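PDB 4EBR: ubiquitin-like-conjugating enzyme ATG10 from Saccharomyces cerevisiae, which acts as the E2-like enzyme of autophagy that conjugates ATG12 to ATG5. Local coordinates for residues W25-D30 and S162-E167; H64-L69 and R83-K88. One frame throughout, in Å; residues are numbered along the deposited sequence.

Interaction 1: residues W25-D30 and S162-E167; sequences WALCQD and SWLGYE
The indole N-H of W25 gives a hydrogen bond to the backbone carbonyl of G165, NE1 to O 3.1 Å. The bond is bent, 142° at the hydrogen. It lies in the carbonyl plane and uses a lone pair of the oxygen. G165 O is tilted somewhat out of the indole plane. W25 has its CG anti to the backbone N (chi1 -176°), and this carries the ring across to the 162-167 segment. There Y166 lies over one face of the indole. The pair forms an offset stack between the five-membered ring and the phenol ring, with centroids 4.5 Å apart and planes at 18°. The Y166 hydroxyl is hydrogen-bonded to the carbonyl of I21. On the opposite indole face sits CB of L27, from the type I beta turn W25-C28 that leads into strand 28-33. The contact thus joins the start of the sheet's edge strand to the C-terminal end of helix 152-164, where G165 leaves the helix with positive phi. F161 of that helix also meets the indole, edge to face. L164 ends the helix. Its CB lies at the indole edge, in plane, and its CD1 packs on L27 CD1 at 3.7 Å. The E167 side chain runs beside the turn. Its OE2 lies 3.7 Å from L27 CG, and its backbone C lies 3.7 Å from A26 CB.

Interaction 2: residues H64-L69 and R83-K88; sequences HIELYL and RIWEEK
This is antiparallel strand pairing within the beta hairpin 63-72/77-90, in the middle of the antiparallel sheet. The short segments run at 169° to each other. H64 with W85 and E66 with R83 are hydrogen-bonded pairs; I65 with I84, between them, is non-hydrogen-bonded. Two backbone bonds serve each hydrogen-bonded pair, among them W85 N to H64 O, and E66 N to R83 O, the latter 2.8 Å. On the face of I65 and I84 the two side chains lie side by side, CG1 to CG1 3.8 Å. The other face carries H64, E66, R83 and W85. Here the buried carboxylate of E66 is gripped by several donors. R83 runs extended from CG to NE, alongside E66, and forms a salt bridge, NE to OE2 2.9 Å, with a weak second bond from NH2. One face of its guanidinium meets W85 CZ2. R43 of strand 40-44 makes a further salt bridge to E66 OE1. These two arginines probably favour the ionised carboxylate. The indole of W85 stands nearly perpendicular to that carboxylate, with planes 89° apart. Its NE1 hydrogen-bonds to E66 OE1 at 3.2 Å, from above the carboxylate plane.

Interaction 1 and interaction 2 have their centres about 13 Å apart and reach the same sheet. Strand 40-44 lies between them. Its R43, already met at E66, also makes a salt bridge to D30 in segment 25-30, so one residue ties the two contacts. L44 touches W25 and L164, and its backbone pairs with I65. The two contacts also meet directly through helix 152-164, where W163 CZ2 packs against L67 CD2 at 4.0 Å. Along the chain, both strands of interaction 2 fall between the two segments of interaction 1. Both contacts lie away from the active-site C135, the glycyl thioester residue, which binds mercury here with D136 and C139.

Interaction 1: residues W25-D30 and S162-E167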
loop_
_atom_site.group_PDB
_atom_site.type_symbol
_atom_site.label_atom_id
_atom_site.label_comp_id
_atom_site.label_asym_id
_atom_site.label_seq_id
_atom_site.Cartn_x
_atom_site.Cartn_y
_atom_site.Cartn_z
ATOM N N TRP A 25 23.795 4.055 15.984
ATOM C CA TRP A 25 23.278 2.702 15.973
ATOM C C TRP A 25 24.331 1.821 15.318
ATOM O O TRP A 25 24.830 2.145 14.240
ATOM C CB TRP A 25 21.987 2.681 15.181
ATOM C CG TRP A 25 21.310 1.374 15.161
ATOM C CD1 TRP A 25 21.544 0.316 15.987
ATOM C CD2 TRP A 25 20.278 0.966 14.256
ATOM N NE1 TRP A 25 20.710 -0.728 15.651
ATOM C CE2 TRP A 25 19.927 -0.354 14.592
ATOM C CE3 TRP A 25 19.613 1.593 13.201
ATOM C CZ2 TRP A 25 18.944 -1.064 13.905
ATOM C CZ3 TRP A 25 18.637 0.892 12.524
ATOM C CH2 TRP A 25 18.309 -0.423 12.879
ATOM N N ALA A 26 24.689 0.723 15.978
ATOM C CA ALA A 26 25.818 -0.108 15.536
ATOM C C ALA A 26 25.612 -0.674 14.140
ATOM O O ALA A 26 26.531 -0.657 13.314
ATOM C CB ALA A 26 26.071 -1.238 16.525
ATOM N N LEU A 27 24.395 -1.159 13.892
ATOM C CA LEU A 27 24.023 -1.805 12.635
ATOM C C LEU A 27 24.048 -0.874 11.431
ATOM O O LEU A 27 23.954 -1.331 10.294
ATOM C CB LEU A 27 22.608 -2.372 12.742
ATOM C CG LEU A 27 22.324 -3.785 13.239
ATOM C CD1 LEU A 27 20.865 -4.094 12.962
ATOM C CD2 LEU A 27 23.218 -4.825 12.571
ATOM N N CYS A 28 24.143 0.428 11.669
ATOM C CA CYS A 28 23.891 1.389 10.602
ATOM C C CYS A 28 25.139 1.878 9.885
ATOM O O CYS A 28 25.931 2.622 10.456
ATOM C CB CYS A 28 23.112 2.585 11.141
ATOM S SG CYS A 28 22.522 3.680 9.842
ATOM N N GLN A 29 25.291 1.472 8.627
ATOM C CA GLN A 29 26.374 1.958 7.783
ATOM C C GLN A 29 26.221 3.442 7.484
ATOM O O GLN A 29 27.134 4.217 7.751
ATOM C CB GLN A 29 26.440 1.178 6.471
ATOM C CG GLN A 29 27.442 0.037 6.464
ATOM C CD GLN A 29 27.611 -0.561 5.070
ATOM O OE1 GLN A 29 26.953 -0.133 4.115
ATOM N NE2 GLN A 29 28.496 -1.552 4.948
ATOM N N ASP A 30 25.077 3.843 6.927
ATOM C CA ASP A 30 24.864 5.256 6.599
ATOM C C ASP A 30 23.408 5.743 6.622
ATOM O O ASP A 30 22.470 4.966 6.455
ATOM C CB ASP A 30 25.554 5.638 5.279
ATOM C CG ASP A 30 25.005 4.886 4.089
ATOM O OD1 ASP A 30 23.812 5.087 3.758
ATOM O OD2 ASP A 30 25.766 4.109 3.467
ATOM N N SER A 162 12.458 -3.369 16.662
ATOM C CA SER A 162 11.884 -4.623 17.121
ATOM C C SER A 162 12.480 -5.818 16.388
ATOM O O SER A 162 12.788 -6.825 17.018
ATOM C CB SER A 162 10.379 -4.606 16.923
ATOM O OG SER A 162 10.069 -4.279 15.573
ATOM N N TRP A 163 12.605 -5.743 15.067
ATOM C CA TRP A 163 13.218 -6.855 14.327
ATOM C C TRP A 163 14.725 -6.756 14.042
ATOM O O TRP A 163 15.361 -7.747 13.701
ATOM C CB TRP A 163 12.447 -7.155 13.044
ATOM C CG TRP A 163 12.370 -6.004 12.106
ATOM C CD1 TRP A 163 11.605 -4.879 12.244
ATOM C CD2 TRP A 163 13.061 -5.866 10.861
ATOM N NE1 TRP A 163 11.782 -4.047 11.164
ATOM C CE2 TRP A 163 12.668 -4.633 10.297
ATOM C CE3 TRP A 163 13.969 -6.669 10.162
ATOM C CZ2 TRP A 163 13.165 -4.178 9.075
ATOM C CZ3 TRP A 163 14.458 -6.217 8.945
ATOM C CH2 TRP A 163 14.058 -4.983 8.417
ATOM N N LEU A 164 15.264 -5.546 14.213
ATOM C CA LEU A 164 16.698 -5.278 14.070
ATOM C C LEU A 164 17.508 -5.312 15.379
ATOM O O LEU A 164 18.574 -5.926 15.424
ATOM C CB LEU A 164 16.919 -3.939 13.359
ATOM C CG LEU A 164 16.970 -3.984 11.830
ATOM C CD1 LEU A 164 17.837 -2.857 11.288
ATOM C CD2 LEU A 164 17.477 -5.334 11.349
ATOM N N GLY A 165 17.011 -4.672 16.441
ATOM C CA GLY A 165 17.666 -4.772 17.734
ATOM C C GLY A 165 18.442 -3.474 17.768
ATOM O O GLY A 165 19.234 -3.220 16.859
ATOM N N TYR A 166 18.217 -2.641 18.785
ATOM C CA TYR A 166 19.119 -1.510 18.991
ATOM C C TYR A 166 20.371 -1.949 19.743
ATOM O O TYR A 166 20.303 -2.782 20.651
ATOM C CB TYR A 166 18.461 -0.317 19.688
ATOM C CG TYR A 166 19.245 0.949 19.429
ATOM C CD1 TYR A 166 19.114 1.623 18.227
ATOM C CD2 TYR A 166 20.150 1.440 20.358
ATOM C CE1 TYR A 166 19.838 2.760 17.962
ATOM C CE2 TYR A 166 20.881 2.583 20.102
ATOM C CZ TYR A 166 20.719 3.239 18.900
ATOM O OH TYR A 166 21.432 4.379 18.614
ATOM N N GLU A 167 21.509 -1.382 19.346
ATOM C CA GLU A 167 22.809 -1.806 19.846
ATOM C C GLU A 167 23.902 -0.799 19.486
ATOM O O GLU A 167 23.846 0.370 19.876
ATOM C CB GLU A 167 23.146 -3.193 19.282
ATOM C CG GLU A 167 22.742 -3.379 17.811
ATOM C CD GLU A 167 22.637 -4.848 17.397
ATOM O OE1 GLU A 167 21.802 -5.572 17.987
ATOM O OE2 GLU A 167 23.385 -5.277 16.485
#

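Interaction 2: residues H64-L69 and R83-K88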
loop_
_atom_site.group_PDB
_atom_site.type_symbol
_atom_site.label_atom_id
_atom_site.label_comp_id
_atom_site.label_asym_id
_atom_site.label_seq_id
_atom_site.Cartn_x
_atom_site.Cartn_y
_atom_site.Cartn_z
ATOM N N HIS A 64 22.662 -7.092 2.717
ATOM C CA HIS A 64 22.696 -5.664 3.022
ATOM C C HIS A 64 21.273 -5.186 2.949
ATOM O O HIS A 64 20.606 -5.371 1.937
ATOM C CB HIS A 64 23.584 -4.899 2.053
ATOM C CG HIS A 64 24.933 -5.514 1.891
ATOM N ND1 HIS A 64 25.136 -6.680 1.180
ATOM C CD2 HIS A 64 26.140 -5.163 2.389
ATOM C CE1 HIS A 64 26.414 -7.003 1.225
ATOM N NE2 HIS A 64 27.047 -6.099 1.950
ATOM N N ILE A 65 20.814 -4.569 4.031
ATOM C CA ILE A 65 19.418 -4.204 4.174
ATOM C C ILE A 65 19.312 -2.712 3.986
ATOM O O ILE A 65 20.154 -1.959 4.481
ATOM C CB ILE A 65 18.888 -4.621 5.578
ATOM C CG1 ILE A 65 18.898 -6.142 5.695
ATOM C CG2 ILE A 65 17.486 -4.133 5.823
ATOM C CD1 ILE A 65 18.437 -6.663 7.021
ATOM N N GLU A 66 18.297 -2.280 3.255
ATOM C CA GLU A 66 18.073 -0.867 3.111
ATOM C C GLU A 66 16.681 -0.519 3.597
ATOM O O GLU A 66 15.712 -1.187 3.230
ATOM C CB GLU A 66 18.282 -0.437 1.658
ATOM C CG GLU A 66 19.689 -0.728 1.168
ATOM C CD GLU A 66 20.003 -0.163 -0.219
ATOM O OE1 GLU A 66 21.207 0.080 -0.500
ATOM O OE2 GLU A 66 19.066 0.024 -1.031
ATOM N N LEU A 67 16.579 0.514 4.430
ATOM C CA LEU A 67 15.278 0.962 4.916
ATOM C C LEU A 67 15.012 2.373 4.456
ATOM O O LEU A 67 15.820 3.269 4.721
ATOM C CB LEU A 67 15.236 0.964 6.436
ATOM C CG LEU A 67 15.621 -0.306 7.180
ATOM C CD1 LEU A 67 15.353 -0.067 8.657
ATOM C CD2 LEU A 67 14.838 -1.495 6.672
ATOM N N TYR A 68 13.888 2.584 3.776
ATOM C CA TYR A 68 13.497 3.942 3.439
ATOM C C TYR A 68 12.270 4.330 4.265
ATOM O O TYR A 68 11.201 3.731 4.125
ATOM C CB TYR A 68 13.229 4.058 1.944
ATOM C CG TYR A 68 13.179 5.475 1.408
ATOM C CD1 TYR A 68 13.852 6.513 2.037
ATOM C CD2 TYR A 68 12.459 5.774 0.271
ATOM C CE1 TYR A 68 13.801 7.811 1.538
ATOM C CE2 TYR A 68 12.408 7.062 -0.235
ATOM C CZ TYR A 68 13.074 8.072 0.401
ATOM O OH TYR A 68 13.010 9.343 -0.121
ATOM N N LEU A 69 12.435 5.314 5.146
ATOM C CA LEU A 69 11.340 5.796 5.991
ATOM C C LEU A 69 10.684 6.950 5.276
ATOM O O LEU A 69 11.313 7.976 5.037
ATOM C CB LEU A 69 11.867 6.300 7.332
ATOM C CG LEU A 69 12.371 5.277 8.346
ATOM C CD1 LEU A 69 13.676 4.642 7.911
ATOM C CD2 LEU A 69 12.533 5.947 9.694
ATOM N N ARG A 83 14.198 -3.014 1.235
ATOM C CA ARG A 83 14.812 -3.977 0.324
ATOM C C ARG A 83 16.150 -4.536 0.823
ATOM O O ARG A 83 16.754 -4.024 1.782
ATOM C CB ARG A 83 14.932 -3.423 -1.079
ATOM C CG ARG A 83 15.877 -2.307 -1.181
ATOM C CD ARG A 83 15.853 -1.773 -2.570
ATOM N NE ARG A 83 16.929 -0.817 -2.738
ATOM C CZ ARG A 83 17.415 -0.448 -3.908
ATOM N NH1 ARG A 83 16.909 -0.968 -5.036
ATOM N NH2 ARG A 83 18.402 0.437 -3.934
ATOM N N ILE A 84 16.568 -5.640 0.215
ATOM C CA ILE A 84 17.693 -6.397 0.745
ATOM C C ILE A 84 18.580 -6.939 -0.348
ATOM O O ILE A 84 18.099 -7.626 -1.247
ATOM C CB ILE A 84 17.213 -7.588 1.601
ATOM C CG1 ILE A 84 16.505 -7.094 2.857
ATOM C CG2 ILE A 84 18.394 -8.476 1.961
ATOM C CD1 ILE A 84 15.967 -8.207 3.755
ATOM N N TRP A 85 19.874 -6.652 -0.251
ATOM C CA TRP A 85 20.875 -7.205 -1.171
ATOM C C TRP A 85 21.410 -8.522 -0.629
ATOM O O TRP A 85 21.972 -8.567 0.462
ATOM C CB TRP A 85 22.039 -6.233 -1.336
ATOM C CG TRP A 85 21.647 -4.886 -1.875
ATOM C CD1 TRP A 85 21.548 -3.730 -1.176
ATOM C CD2 TRP A 85 21.311 -4.561 -3.227
ATOM N NE1 TRP A 85 21.168 -2.699 -2.004
ATOM C CE2 TRP A 85 21.019 -3.187 -3.270
ATOM C CE3 TRP A 85 21.226 -5.300 -4.406
ATOM C CZ2 TRP A 85 20.650 -2.539 -4.435
ATOM C CZ3 TRP A 85 20.871 -4.654 -5.560
ATOM C CH2 TRP A 85 20.579 -3.288 -5.570
ATOM N N GLU A 86 21.218 -9.607 -1.363
ATOM C CA GLU A 86 21.788 -10.862 -0.911
ATOM C C GLU A 86 22.867 -11.322 -1.849
ATOM O O GLU A 86 22.747 -11.184 -3.058
ATOM C CB GLU A 86 20.729 -11.953 -0.747
ATOM C CG GLU A 86 20.079 -12.460 -2.014
ATOM C CD GLU A 86 19.120 -13.614 -1.722
ATOM O OE1 GLU A 86 19.590 -14.775 -1.563
ATOM O OE2 GLU A 86 17.893 -13.360 -1.639
ATOM N N GLU A 87 23.949 -11.845 -1.297
ATOM C CA GLU A 87 24.976 -12.411 -2.146
ATOM C C GLU A 87 24.665 -13.878 -2.292
ATOM O O GLU A 87 24.415 -14.558 -1.316
ATOM C CB GLU A 87 26.361 -12.173 -1.553
ATOM C CG GLU A 87 26.684 -10.686 -1.414
ATOM C CD GLU A 87 27.645 -10.377 -0.268
ATOM O OE1 GLU A 87 28.050 -9.197 -0.150
ATOM O OE2 GLU A 87 27.990 -11.302 0.512
ATOM N N LYS A 88 24.619 -14.358 -3.520
ATOM C CA LYS A 88 24.335 -15.760 -3.741
ATOM C C LYS A 88 25.562 -16.340 -4.430
ATOM O O LYS A 88 26.371 -15.601 -4.983
ATOM C CB LYS A 88 23.060 -15.911 -4.577
ATOM C CG LYS A 88 22.331 -17.239 -4.398
ATOM C CD LYS A 88 20.882 -17.173 -4.919
ATOM C CE LYS A 88 20.107 -18.482 -4.671
ATOM N NZ LYS A 88 20.761 -19.709 -5.231
#